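Alpha/beta hydrolase (Streptomyces albidoflavus, PDB 6KSU) probably acts as a penicillin-binding-protein-like peptide cyclase, closing non-ribosomal peptide chains into macrolactam rings by heterochiral coupling. Local coordinates at residues Q130-T135 with T177-L182; S419-R424 with S437-A442; H42-A47 with S352-K357; M313-G318 with G374-P379. One frame throughout, in Å; residues are numbered along the deposited sequence.

Overall arrangement
From the N terminus, residues 42-47 open the largest loop, which contact 3 closes about three hundred residues later by setting the turn between helix 23-41 and strand 46-53 against the start of helix 355-365. Contact 1 is nested inside that loop, on the other side of the chain's centre, and joins helices 128-132 and 176-189. Contact 4 crosses contact 3: residues 313-318 lie before 352-357 and their partners, 374-379, after it, so the chain leaving helix 355-365 is tied to strand 313-315 of the seven-stranded sheet that contact 3 also reaches. Contact 2 follows in series, a local closure within the C-terminal barrel, about 12 Å from contact 4 by nearest atoms.

Contact 1. Residues Q130-T135 with T177-L182; sequences QLLSHT and TGYCLL
Leu131 and Leu132 pack on Leu182, and Leu132 and His134 on Tyr179, where helix 128-132, ended by a Schellman motif at His134, meets the first turns of helix 176-189 in the buried helical part of this beta-lactamase-like fold. CD1 of Leu182 sits over the centre of one face of the Tyr179 ring, 3.5 Å above the plane. At its far end Tyr179 OH donates to Leu132 O over 2.7 Å, in the carbonyl plane on a lone pair, with a C=O...donor angle of 119°; this bond fixes where the phenol ends. The His134 and Tyr179 planes differ by only 25°, yet the rings are so offset that they meet at the margin, His134 CE1 to Tyr179 CE2 at 3.6 Å. With CG beside its backbone N (chi1 -69°), Leu131 turns both branches to helix 176-189: CD1 lies 3.9 Å from Leu182 CD2, the two leucines side by side and pointing opposite ways, and CD2 rests on the backbone of Gly178. Leu132 instead crosses Leu182 at about a right angle, CD2 to CD2 at 3.7 Å. Tyr179 also touches Lys86 of a probable SxxK motif, and His134 stacks on Tyr174, beside the likely active site. A water in the plane of the His134 ring lies 3.0 Å from His134 NE2 and gives a weak bond to Tyr179 OH at 3.3 Å.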
loop_
_atom_site.group_PDB
_atom_site.type_symbol
_atom_site.label_atom_id
_atom_site.label_comp_id
_atom_site.label_asym_id
_atom_site.label_seq_id
_atom_site.Cartn_x
_atom_site.Cartn_y
_atom_site.Cartn_z
ATOM N N GLN A 130 -1.641 6.996 -14.720
ATOM C CA GLN A 130 -2.718 6.137 -14.249
ATOM C C GLN A 130 -2.191 4.964 -13.442
ATOM O O GLN A 130 -2.852 4.525 -12.500
ATOM C CB GLN A 130 -3.542 5.619 -15.427
ATOM C CG GLN A 130 -4.236 6.714 -16.232
ATOM C CD GLN A 130 -4.718 6.220 -17.584
ATOM O OE1 GLN A 130 -4.199 5.241 -18.117
ATOM N NE2 GLN A 130 -5.706 6.904 -18.154
ATOM N N LEU A 131 -1.046 4.401 -13.839
ATOM C CA LEU A 131 -0.471 3.304 -13.071
ATOM C C LEU A 131 -0.152 3.758 -11.648
ATOM O O LEU A 131 -0.598 3.140 -10.675
ATOM C CB LEU A 131 0.774 2.753 -13.765
ATOM C CG LEU A 131 0.592 2.001 -15.093
ATOM C CD1 LEU A 131 1.967 1.603 -15.604
ATOM C CD2 LEU A 131 -0.262 0.781 -14.946
ATOM N N LEU A 132 0.544 4.885 -11.519
ATOM C CA LEU A 132 0.907 5.412 -10.204
ATOM C C LEU A 132 -0.300 5.536 -9.285
ATOM O O LEU A 132 -0.189 5.336 -8.063
ATOM C CB LEU A 132 1.571 6.794 -10.356
ATOM C CG LEU A 132 3.098 6.958 -10.524
ATOM C CD1 LEU A 132 3.904 6.321 -9.389
ATOM C CD2 LEU A 132 3.619 6.441 -11.811
ATOM N N SER A 133 -1.459 5.858 -9.857
ATOM C CA SER A 133 -2.639 6.241 -9.107
ATOM C C SER A 133 -3.650 5.117 -9.020
ATOM O O SER A 133 -4.736 5.315 -8.467
ATOM C CB SER A 133 -3.281 7.487 -9.740
ATOM O OG SER A 133 -3.624 7.266 -11.100
ATOM N N HIS A 134 -3.317 3.952 -9.572
ATOM C CA HIS A 134 -4.216 2.804 -9.593
ATOM C C HIS A 134 -5.494 3.112 -10.378
ATOM O O HIS A 134 -6.584 2.634 -10.051
ATOM C CB HIS A 134 -4.546 2.320 -8.175
ATOM C CG HIS A 134 -3.342 1.911 -7.383
ATOM N ND1 HIS A 134 -2.731 0.682 -7.536
ATOM C CD2 HIS A 134 -2.625 2.571 -6.444
ATOM C CE1 HIS A 134 -1.689 0.606 -6.732
ATOM N NE2 HIS A 134 -1.608 1.737 -6.051
ATOM N N THR A 135 -5.390 3.915 -11.426
ATOM C CA THR A 135 -6.561 4.229 -12.231
ATOM C C THR A 135 -6.394 3.717 -13.651
ATOM O O THR A 135 -6.957 4.282 -14.584
ATOM C CB THR A 135 -6.835 5.732 -12.245
ATOM O OG1 THR A 135 -5.643 6.427 -12.610
ATOM C CG2 THR A 135 -7.323 6.221 -10.898
ATOM N N THR A 177 -0.057 -5.408 -9.711
ATOM C CA THR A 177 0.412 -5.613 -11.074
ATOM C C THR A 177 0.663 -4.289 -11.776
ATOM O O THR A 177 1.609 -4.163 -12.565
ATOM C CB THR A 177 -0.623 -6.440 -11.828
ATOM O OG1 THR A 177 -0.915 -7.617 -11.061
ATOM C CG2 THR A 177 -0.115 -6.828 -13.216
ATOM N N GLY A 178 -0.172 -3.290 -11.501
ATOM C CA GLY A 178 0.087 -1.974 -12.052
ATOM C C GLY A 178 1.472 -1.471 -11.693
ATOM O O GLY A 178 2.168 -0.872 -12.522
ATOM N N TYR A 179 1.911 -1.739 -10.466
ATOM C CA TYR A 179 3.227 -1.259 -10.098
ATOM C C TYR A 179 4.320 -2.170 -10.628
ATOM O O TYR A 179 5.407 -1.688 -10.952
ATOM C CB TYR A 179 3.317 -1.073 -8.590
ATOM C CG TYR A 179 2.969 0.350 -8.194
ATOM C CD1 TYR A 179 3.946 1.217 -7.702
ATOM C CD2 TYR A 179 1.667 0.835 -8.338
ATOM C CE1 TYR A 179 3.634 2.515 -7.346
ATOM C CE2 TYR A 179 1.348 2.149 -7.987
ATOM C CZ TYR A 179 2.343 2.973 -7.485
ATOM O OH TYR A 179 2.051 4.259 -7.127
ATOM N N CYS A 180 4.034 -3.462 -10.792
ATOM C CA CYS A 180 5.006 -4.321 -11.453
ATOM C C CYS A 180 5.242 -3.868 -12.886
ATOM O O CYS A 180 6.367 -3.955 -13.394
ATOM C CB CYS A 180 4.541 -5.768 -11.393
ATOM S SG CYS A 180 4.365 -6.370 -9.683
ATOM N N LEU A 181 4.200 -3.351 -13.546
ATOM C CA LEU A 181 4.395 -2.724 -14.851
ATOM C C LEU A 181 5.240 -1.466 -14.744
ATOM O O LEU A 181 5.980 -1.136 -15.678
ATOM C CB LEU A 181 3.051 -2.387 -15.493
ATOM C CG LEU A 181 2.259 -3.549 -16.072
ATOM C CD1 LEU A 181 0.839 -3.099 -16.425
ATOM C CD2 LEU A 181 2.987 -4.112 -17.287
ATOM N N LEU A 182 5.148 -0.747 -13.623
ATOM C CA LEU A 182 6.028 0.398 -13.448
ATOM C C LEU A 182 7.490 -0.042 -13.389
ATOM O O LEU A 182 8.381 0.697 -13.829
ATOM C CB LEU A 182 5.615 1.179 -12.204
ATOM C CG LEU A 182 4.381 2.077 -12.382
ATOM C CD1 LEU A 182 3.843 2.621 -11.056
ATOM C CD2 LEU A 182 4.707 3.227 -13.355
HETATM O O HOH W 1 0.328 3.303 -4.427
#

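Contact 2. Residues S419-R424 with S437-A442; sequences SYSDYR and SGEPGA
A chi1 of 51° turns CG of Glu439 in between its own backbone N and carbonyl carbon, and an extended chi2 of -174° then carries the carboxylate across to Ser421. There OE1 takes two bonds from one residue. Ser421 N reaches Glu439 OE1 over 3.0 Å in a nearly straight bond, 165° at the hydrogen, coming from above the carboxylate plane; Ser421 OG, held beside its backbone N, reaches the same Glu439 OE1 at 3.0 Å along the anti lone pair. Two donors on one oxygen would probably favour the charged carboxylate and hold it against the start of strand 420-427. Ser437 OG, anti to its own backbone N and turned forward along the chain, accepts from Glu439 N at 3.1 Å, forming an ST turn that sets up the glutamate. The same Ser437 OG lies 2.6 Å from a water that donates to Ser421 O, a second polar link across the gap, and this water lies over one face of the Tyr423 ring, toward its rim. Beside it Tyr423 CD1 lies 3.8 Å from Ser437 CB. Between the backbones, Gly438 N donates to Asp422 O at 3.2 Å. Tyr423 and Ser437 form an antiparallel non-hydrogen-bonded pair, where strand 420-427 meets the end of strand 432-437 in the C-terminal barrel. Past it the chain makes a type I turn from Glu439 to Ala442 on its way to strand 445-451; on the other flank of strand 420-427 lies strand 413-417, whose Arg417 bonds the hydroxyl of Tyr423.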
loop_
_atom_site.group_PDB
_atom_site.type_symbol
_atom_site.label_atom_id
_atom_site.label_comp_id
_atom_site.label_asym_id
_atom_site.label_seq_id
_atom_site.Cartn_x
_atom_site.Cartn_y
_atom_site.Cartn_z
ATOM N N SER A 419 -15.543 -20.118 -1.219
ATOM C CA SER A 419 -15.475 -21.034 -0.084
ATOM C C SER A 419 -16.030 -20.413 1.185
ATOM O O SER A 419 -15.706 -20.872 2.282
ATOM C CB SER A 419 -14.040 -21.506 0.149
ATOM O OG SER A 419 -13.456 -21.941 -1.074
ATOM N N TYR A 420 -16.851 -19.373 1.064
ATOM C CA TYR A 420 -17.404 -18.684 2.218
ATOM C C TYR A 420 -18.907 -18.875 2.265
ATOM O O TYR A 420 -19.554 -19.085 1.233
ATOM C CB TYR A 420 -17.115 -17.180 2.193
ATOM C CG TYR A 420 -15.705 -16.793 2.530
ATOM C CD1 TYR A 420 -15.438 -15.906 3.562
ATOM C CD2 TYR A 420 -14.639 -17.298 1.809
ATOM C CE1 TYR A 420 -14.136 -15.540 3.870
ATOM C CE2 TYR A 420 -13.343 -16.942 2.106
ATOM C CZ TYR A 420 -13.096 -16.063 3.138
ATOM O OH TYR A 420 -11.797 -15.710 3.428
ATOM N N SER A 421 -19.449 -18.768 3.479
ATOM C CA SER A 421 -20.883 -18.596 3.657
ATOM C C SER A 421 -21.397 -17.410 2.833
ATOM O O SER A 421 -20.686 -16.427 2.582
ATOM C CB SER A 421 -21.199 -18.397 5.141
ATOM O OG SER A 421 -20.990 -19.593 5.884
ATOM N N ASP A 422 -22.638 -17.524 2.378
ATOM C CA ASP A 422 -23.289 -16.426 1.684
ATOM C C ASP A 422 -23.391 -15.212 2.602
ATOM O O ASP A 422 -23.581 -15.343 3.812
ATOM C CB ASP A 422 -24.689 -16.844 1.221
ATOM C CG ASP A 422 -24.660 -17.903 0.148
ATOM O OD1 ASP A 422 -23.566 -18.299 -0.302
ATOM O OD2 ASP A 422 -25.753 -18.333 -0.273
ATOM N N TYR A 423 -23.239 -14.015 2.027
ATOM C CA TYR A 423 -23.473 -12.787 2.777
ATOM C C TYR A 423 -24.880 -12.259 2.470
ATOM O O TYR A 423 -25.329 -12.294 1.322
ATOM C CB TYR A 423 -22.442 -11.689 2.446
ATOM C CG TYR A 423 -20.943 -11.977 2.599
ATOM C CD1 TYR A 423 -20.181 -11.343 3.589
ATOM C CD2 TYR A 423 -20.284 -12.821 1.715
ATOM C CE1 TYR A 423 -18.803 -11.583 3.707
ATOM C CE2 TYR A 423 -18.907 -13.050 1.814
ATOM C CZ TYR A 423 -18.180 -12.443 2.808
ATOM O OH TYR A 423 -16.833 -12.693 2.880
ATOM N N ARG A 424 -25.582 -11.777 3.491
ATOM C CA ARG A 424 -26.799 -11.025 3.216
ATOM C C ARG A 424 -26.427 -9.624 2.722
ATOM O O ARG A 424 -25.630 -8.920 3.357
ATOM C CB ARG A 424 -27.694 -10.945 4.454
ATOM C CG ARG A 424 -27.966 -12.286 5.144
ATOM C CD ARG A 424 -29.292 -12.267 5.906
ATOM N NE ARG A 424 -30.416 -12.019 4.991
ATOM C CZ ARG A 424 -31.386 -12.895 4.696
ATOM N NH1 ARG A 424 -31.407 -14.110 5.245
ATOM N NH2 ARG A 424 -32.346 -12.550 3.841
ATOM N N SER A 437 -21.935 -11.378 6.786
ATOM C CA SER A 437 -21.619 -12.787 6.581
ATOM C C SER A 437 -22.476 -13.691 7.439
ATOM O O SER A 437 -22.819 -13.350 8.573
ATOM C CB SER A 437 -20.176 -13.105 6.912
ATOM O OG SER A 437 -19.988 -14.483 6.650
ATOM N N GLY A 438 -22.810 -14.863 6.887
ATOM C CA GLY A 438 -23.553 -15.851 7.649
ATOM C C GLY A 438 -22.709 -16.612 8.649
ATOM O O GLY A 438 -23.257 -17.279 9.529
ATOM N N GLU A 439 -21.385 -16.534 8.518
ATOM C CA GLU A 439 -20.470 -17.065 9.515
ATOM C C GLU A 439 -19.861 -15.916 10.312
ATOM O O GLU A 439 -19.209 -15.039 9.718
ATOM C CB GLU A 439 -19.379 -17.900 8.848
ATOM C CG GLU A 439 -18.636 -17.236 7.686
ATOM C CD GLU A 439 -17.673 -18.184 6.989
ATOM O OE1 GLU A 439 -18.106 -19.033 6.176
ATOM O OE2 GLU A 439 -16.474 -18.106 7.282
ATOM N N PRO A 440 -20.035 -15.892 11.644
ATOM C CA PRO A 440 -19.586 -14.733 12.448
ATOM C C PRO A 440 -18.075 -14.550 12.510
ATOM O O PRO A 440 -17.609 -13.467 12.889
ATOM C CB PRO A 440 -20.152 -15.044 13.840
ATOM C CG PRO A 440 -20.206 -16.562 13.872
ATOM C CD PRO A 440 -20.611 -16.957 12.485
ATOM N N GLY A 441 -17.293 -15.567 12.187
ATOM C CA GLY A 441 -15.879 -15.267 12.163
ATOM C C GLY A 441 -15.402 -14.627 10.878
ATOM O O GLY A 441 -14.197 -14.485 10.661
ATOM N N ALA A 442 -16.304 -14.253 9.981
ATOM C CA ALA A 442 -15.867 -13.645 8.738
ATOM C C ALA A 442 -16.179 -12.156 8.752
ATOM O O ALA A 442 -17.111 -11.703 9.417
ATOM C CB ALA A 442 -16.508 -14.334 7.536
HETATM O O HOH W 2 -18.977 -15.478 4.493
#

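Contact 3. Residues H42-A47 with S352-K357; sequences HRVTGA and STAGPK
Gly355 N donates to Ser352 O over 2.8 Å, closing the type I turn whose Ser352 and Ala354 side chains bear on His42, Val44 and Thr45. In the same turn Ser352 OG caps the approach to helix 355-365 with a weak bond from Ala354 N. Its chi1 of 74° places the hydroxyl where it also packs against the other segment, 3.5 Å from Val44 CA, while Ser352 CB lies 3.6 Å from Thr45 OG1. The methyl of Ala354 drops into the bend between His42 and Val44: Ala354 CB is 3.4 Å from His42 O and 4.1 Å from Val44 CG2. Farther along, Lys357 lays its aliphatic part over one face of the His42 imidazole. Lys357 CG sits 3.8 Å from the ring centroid, 25° off the normal and displaced toward the rim, a CH-pi contact made as the bent chain passes obliquely over the ring. Arg43 ends helix 23-41 with a Schellman motif, so the segment is the turn from that helix into strand 46-53; Val44 also touches Val39 and Leu358 of the two helices. The grip is by van der Waals contact, carbon against carbon, oxygen and a ring face, without a direct hydrogen bond between the segments. With His42 NE2 and Lys357 NZ 5.1 Å apart, the lysine would probably disfavour protonation of the histidine, though a long, weak ion pair with Glu360 may offset part of its charge.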
loop_
_atom_site.group_PDB
_atom_site.type_symbol
_atom_site.label_atom_id
_atom_site.label_comp_id
_atom_site.label_asym_id
_atom_site.label_seq_id
_atom_site.Cartn_x
_atom_site.Cartn_y
_atom_site.Cartn_z
ATOM N N HIS A 42 0.449 -5.346 23.031
ATOM C CA HIS A 42 0.023 -6.200 21.918
ATOM C C HIS A 42 1.016 -7.327 21.625
ATOM O O HIS A 42 0.809 -8.100 20.682
ATOM C CB HIS A 42 -0.219 -5.362 20.649
ATOM C CG HIS A 42 -1.291 -4.322 20.802
ATOM N ND1 HIS A 42 -2.580 -4.628 21.178
ATOM C CD2 HIS A 42 -1.252 -2.974 20.674
ATOM C CE1 HIS A 42 -3.292 -3.517 21.265
ATOM N NE2 HIS A 42 -2.508 -2.499 20.967
ATOM N N ARG A 43 2.074 -7.444 22.427
ATOM C CA ARG A 43 3.088 -8.493 22.303
ATOM C C ARG A 43 3.604 -8.649 20.870
ATOM O O ARG A 43 3.656 -9.743 20.302
ATOM C CB ARG A 43 2.568 -9.803 22.877
ATOM C CG ARG A 43 2.521 -9.756 24.404
ATOM C CD ARG A 43 2.899 -11.101 25.029
ATOM N NE ARG A 43 2.297 -12.232 24.327
ATOM C CZ ARG A 43 0.988 -12.417 24.187
ATOM N NH1 ARG A 43 0.128 -11.554 24.714
ATOM N NH2 ARG A 43 0.537 -13.471 23.523
ATOM N N VAL A 44 4.046 -7.521 20.309
ATOM C CA VAL A 44 4.786 -7.516 19.053
ATOM C C VAL A 44 6.185 -8.076 19.264
ATOM O O VAL A 44 6.874 -7.708 20.224
ATOM C CB VAL A 44 4.836 -6.084 18.506
ATOM C CG1 VAL A 44 5.596 -6.050 17.213
ATOM C CG2 VAL A 44 3.391 -5.571 18.322
ATOM N N THR A 45 6.614 -8.972 18.365
ATOM C CA THR A 45 7.959 -9.539 18.464
ATOM C C THR A 45 9.029 -8.454 18.470
ATOM O O THR A 45 9.923 -8.455 19.327
ATOM C CB THR A 45 8.240 -10.528 17.330
ATOM O OG1 THR A 45 7.199 -11.513 17.276
ATOM C CG2 THR A 45 9.562 -11.253 17.602
ATOM N N GLY A 46 8.958 -7.524 17.522
ATOM C CA GLY A 46 9.923 -6.444 17.398
ATOM C C GLY A 46 9.325 -5.346 16.549
ATOM O O GLY A 46 8.397 -5.569 15.759
ATOM N N ALA A 47 9.843 -4.137 16.735
ATOM C CA ALA A 47 9.242 -3.013 16.032
ATOM C C ALA A 47 10.237 -1.873 15.970
ATOM O O ALA A 47 11.167 -1.777 16.781
ATOM C CB ALA A 47 7.930 -2.568 16.709
ATOM N N SER A 352 5.398 -8.890 13.737
ATOM C CA SER A 352 4.429 -9.937 14.067
ATOM C C SER A 352 3.044 -9.562 13.531
ATOM O O SER A 352 2.764 -8.404 13.225
ATOM C CB SER A 352 4.351 -10.206 15.573
ATOM O OG SER A 352 3.660 -9.154 16.208
ATOM N N THR A 353 2.160 -10.559 13.439
ATOM C CA THR A 353 0.803 -10.306 12.977
ATOM C C THR A 353 0.077 -9.261 13.825
ATOM O O THR A 353 -0.943 -8.733 13.380
ATOM C CB THR A 353 -0.005 -11.623 12.935
ATOM O OG1 THR A 353 0.170 -12.352 14.155
ATOM C CG2 THR A 353 0.464 -12.493 11.790
ATOM N N ALA A 354 0.583 -8.917 15.008
ATOM C CA ALA A 354 -0.054 -7.874 15.806
ATOM C C ALA A 354 0.323 -6.461 15.371
ATOM O O ALA A 354 -0.240 -5.493 15.910
ATOM C CB ALA A 354 0.293 -8.047 17.286
ATOM N N GLY A 355 1.266 -6.318 14.439
ATOM C CA GLY A 355 1.613 -5.029 13.872
ATOM C C GLY A 355 0.445 -4.109 13.569
ATOM O O GLY A 355 0.437 -2.940 13.978
ATOM N N PRO A 356 -0.564 -4.608 12.840
ATOM C CA PRO A 356 -1.726 -3.753 12.537
ATOM C C PRO A 356 -2.438 -3.203 13.757
ATOM O O PRO A 356 -2.819 -2.027 13.742
ATOM C CB PRO A 356 -2.630 -4.687 11.727
ATOM C CG PRO A 356 -1.654 -5.551 11.021
ATOM C CD PRO A 356 -0.607 -5.850 12.054
ATOM N N LYS A 357 -2.626 -3.995 14.817
ATOM C CA LYS A 357 -3.296 -3.434 15.984
ATOM C C LYS A 357 -2.386 -2.465 16.724
ATOM O O LYS A 357 -2.866 -1.482 17.295
ATOM C CB LYS A 357 -3.803 -4.563 16.895
ATOM C CG LYS A 357 -4.640 -4.105 18.086
ATOM C CD LYS A 357 -5.745 -3.091 17.722
ATOM C CE LYS A 357 -5.696 -1.879 18.694
ATOM N NZ LYS A 357 -6.470 -0.653 18.320
#

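Contact 4. Residues M313-G318 with G374-P379; sequences MRHGTG and GHYALP
The imidazole of His315 has CB of Tyr376 over the centre of one face and Gly374 O at its edge, near the ring plane. The CH-pi contact is almost vertical: Tyr376 CB lies 3.5 Å from the centroid of the His315 ring, 5° off the normal, and its closest ring atom is His315 NE2 at 3.6 Å. The tyrosine ring itself leads past the histidine. Its chi1 of 174° swings CG opposite the backbone N, and although the two planes differ by only 27°, the rings are offset, their centroids 5.6 Å apart. It is thus the methylene, rather than the phenol, that covers this face of the imidazole. At the edge a water joins the segments, 2.7 Å from His315 ND1 and donating to Gly374 O at the same distance of 2.7 Å. The other ring nitrogen, NE2, bonds Leu304 O, so the imidazole is held at both nitrogens and its rotation is pinned. On the same side as Tyr376, His315 CB lies 3.9 Å from His375 O. The hydroxyl of Tyr376 is anchored to Gly303 N, in the same loop that supplies Leu304, which ties the passing chain to it as well. His315 closes the short strand 313-315, flanked in the seven-stranded antiparallel sheet by strands 307-308 and 322-329, and its side chain also touches Arg337 of strand 332-339. Residues 374-379 run past the end of strand 313-315 in the connection from helix 355-365 to strand 394-398, the first strand of the C-terminal barrel.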
loop_
_atom_site.group_PDB
_atom_site.type_symbol
_atom_site.label_atom_id
_atom_site.label_comp_id
_atom_site.label_asym_id
_atom_site.label_seq_id
_atom_site.Cartn_x
_atom_site.Cartn_y
_atom_site.Cartn_z
ATOM N N MET A 313 -1.412 7.755 -0.743
ATOM C CA MET A 313 -2.824 7.928 -0.436
ATOM C C MET A 313 -3.007 9.083 0.553
ATOM O O MET A 313 -2.065 9.502 1.231
ATOM C CB MET A 313 -3.424 6.636 0.155
ATOM C CG MET A 313 -3.123 6.424 1.656
ATOM S SD MET A 313 -3.505 4.759 2.231
ATOM C CE MET A 313 -2.880 4.777 3.903
ATOM N N ARG A 314 -4.250 9.567 0.653
ATOM C CA ARG A 314 -4.626 10.661 1.541
ATOM C C ARG A 314 -5.681 10.198 2.543
ATOM O O ARG A 314 -6.679 9.575 2.157
ATOM C CB ARG A 314 -5.168 11.844 0.730
ATOM C CG ARG A 314 -5.716 12.976 1.568
ATOM C CD ARG A 314 -6.032 14.179 0.707
ATOM N NE ARG A 314 -7.131 13.920 -0.225
ATOM C CZ ARG A 314 -8.413 13.953 0.111
ATOM N NH1 ARG A 314 -8.768 14.215 1.364
ATOM N NH2 ARG A 314 -9.342 13.706 -0.804
ATOM N N HIS A 315 -5.451 10.493 3.828
ATOM C CA HIS A 315 -6.443 10.337 4.884
ATOM C C HIS A 315 -6.723 11.716 5.467
ATOM O O HIS A 315 -5.791 12.409 5.895
ATOM C CB HIS A 315 -5.946 9.380 5.978
ATOM C CG HIS A 315 -5.934 7.940 5.566
ATOM N ND1 HIS A 315 -5.523 6.925 6.407
ATOM C CD2 HIS A 315 -6.265 7.343 4.395
ATOM C CE1 HIS A 315 -5.605 5.768 5.771
ATOM N NE2 HIS A 315 -6.060 5.994 4.552
ATOM N N GLY A 316 -8.001 12.119 5.489
ATOM C CA GLY A 316 -8.346 13.469 5.920
ATOM C C GLY A 316 -8.343 14.458 4.770
ATOM O O GLY A 316 -8.045 14.126 3.616
ATOM N N THR A 317 -8.661 15.722 5.082
ATOM C CA THR A 317 -8.952 16.546 3.907
ATOM C C THR A 317 -8.170 17.853 3.811
ATOM O O THR A 317 -7.740 18.220 2.706
ATOM C CB THR A 317 -10.452 16.837 3.838
ATOM O OG1 THR A 317 -11.140 15.645 3.444
ATOM C CG2 THR A 317 -10.737 17.913 2.811
ATOM N N GLY A 318 -7.969 18.577 4.911
ATOM C CA GLY A 318 -7.407 19.902 4.692
ATOM C C GLY A 318 -6.096 20.170 5.390
ATOM O O GLY A 318 -5.020 19.746 4.951
ATOM N N GLY A 374 -4.117 11.324 10.837
ATOM C CA GLY A 374 -5.469 11.180 10.332
ATOM C C GLY A 374 -5.951 9.746 10.441
ATOM O O GLY A 374 -5.158 8.801 10.479
ATOM N N HIS A 375 -7.265 9.583 10.514
ATOM C CA HIS A 375 -7.878 8.270 10.398
ATOM C C HIS A 375 -8.622 8.158 9.074
ATOM O O HIS A 375 -8.930 9.151 8.407
ATOM C CB HIS A 375 -8.850 7.979 11.554
ATOM C CG HIS A 375 -8.426 8.547 12.872
ATOM N ND1 HIS A 375 -8.640 9.863 13.222
ATOM C CD2 HIS A 375 -7.808 7.972 13.934
ATOM C CE1 HIS A 375 -8.167 10.077 14.437
ATOM N NE2 HIS A 375 -7.656 8.947 14.892
ATOM N N TYR A 376 -8.897 6.917 8.695
ATOM C CA TYR A 376 -9.861 6.627 7.649
ATOM C C TYR A 376 -10.820 5.580 8.187
ATOM O O TYR A 376 -10.391 4.502 8.613
ATOM C CB TYR A 376 -9.189 6.133 6.369
ATOM C CG TYR A 376 -10.198 5.693 5.327
ATOM C CD1 TYR A 376 -10.805 6.622 4.487
ATOM C CD2 TYR A 376 -10.563 4.356 5.201
ATOM C CE1 TYR A 376 -11.719 6.235 3.543
ATOM C CE2 TYR A 376 -11.490 3.950 4.252
ATOM C CZ TYR A 376 -12.063 4.896 3.423
ATOM O OH TYR A 376 -12.993 4.502 2.489
ATOM N N ALA A 377 -12.107 5.899 8.175
ATOM C CA ALA A 377 -13.151 4.934 8.482
ATOM C C ALA A 377 -14.062 4.795 7.273
ATOM O O ALA A 377 -14.292 5.770 6.554
ATOM C CB ALA A 377 -13.959 5.357 9.714
ATOM N N LEU A 378 -14.561 3.580 7.041
ATOM C CA LEU A 378 -15.559 3.381 5.997
ATOM C C LEU A 378 -16.832 4.145 6.358
ATOM O O LEU A 378 -17.134 4.348 7.535
ATOM C CB LEU A 378 -15.897 1.896 5.828
ATOM C CG LEU A 378 -14.868 0.823 5.442
ATOM C CD1 LEU A 378 -14.668 -0.168 6.582
ATOM C CD2 LEU A 378 -15.295 0.083 4.176
ATOM N N PRO A 379 -17.611 4.564 5.371
ATOM C CA PRO A 379 -18.909 5.164 5.686
ATOM C C PRO A 379 -19.842 4.146 6.326
ATOM O O PRO A 379 -19.797 2.948 6.036
ATOM C CB PRO A 379 -19.438 5.612 4.321
ATOM C CG PRO A 379 -18.735 4.715 3.344
ATOM C CD PRO A 379 -17.370 4.483 3.921
HETATM O O HOH W 3 -4.000 7.146 8.673
#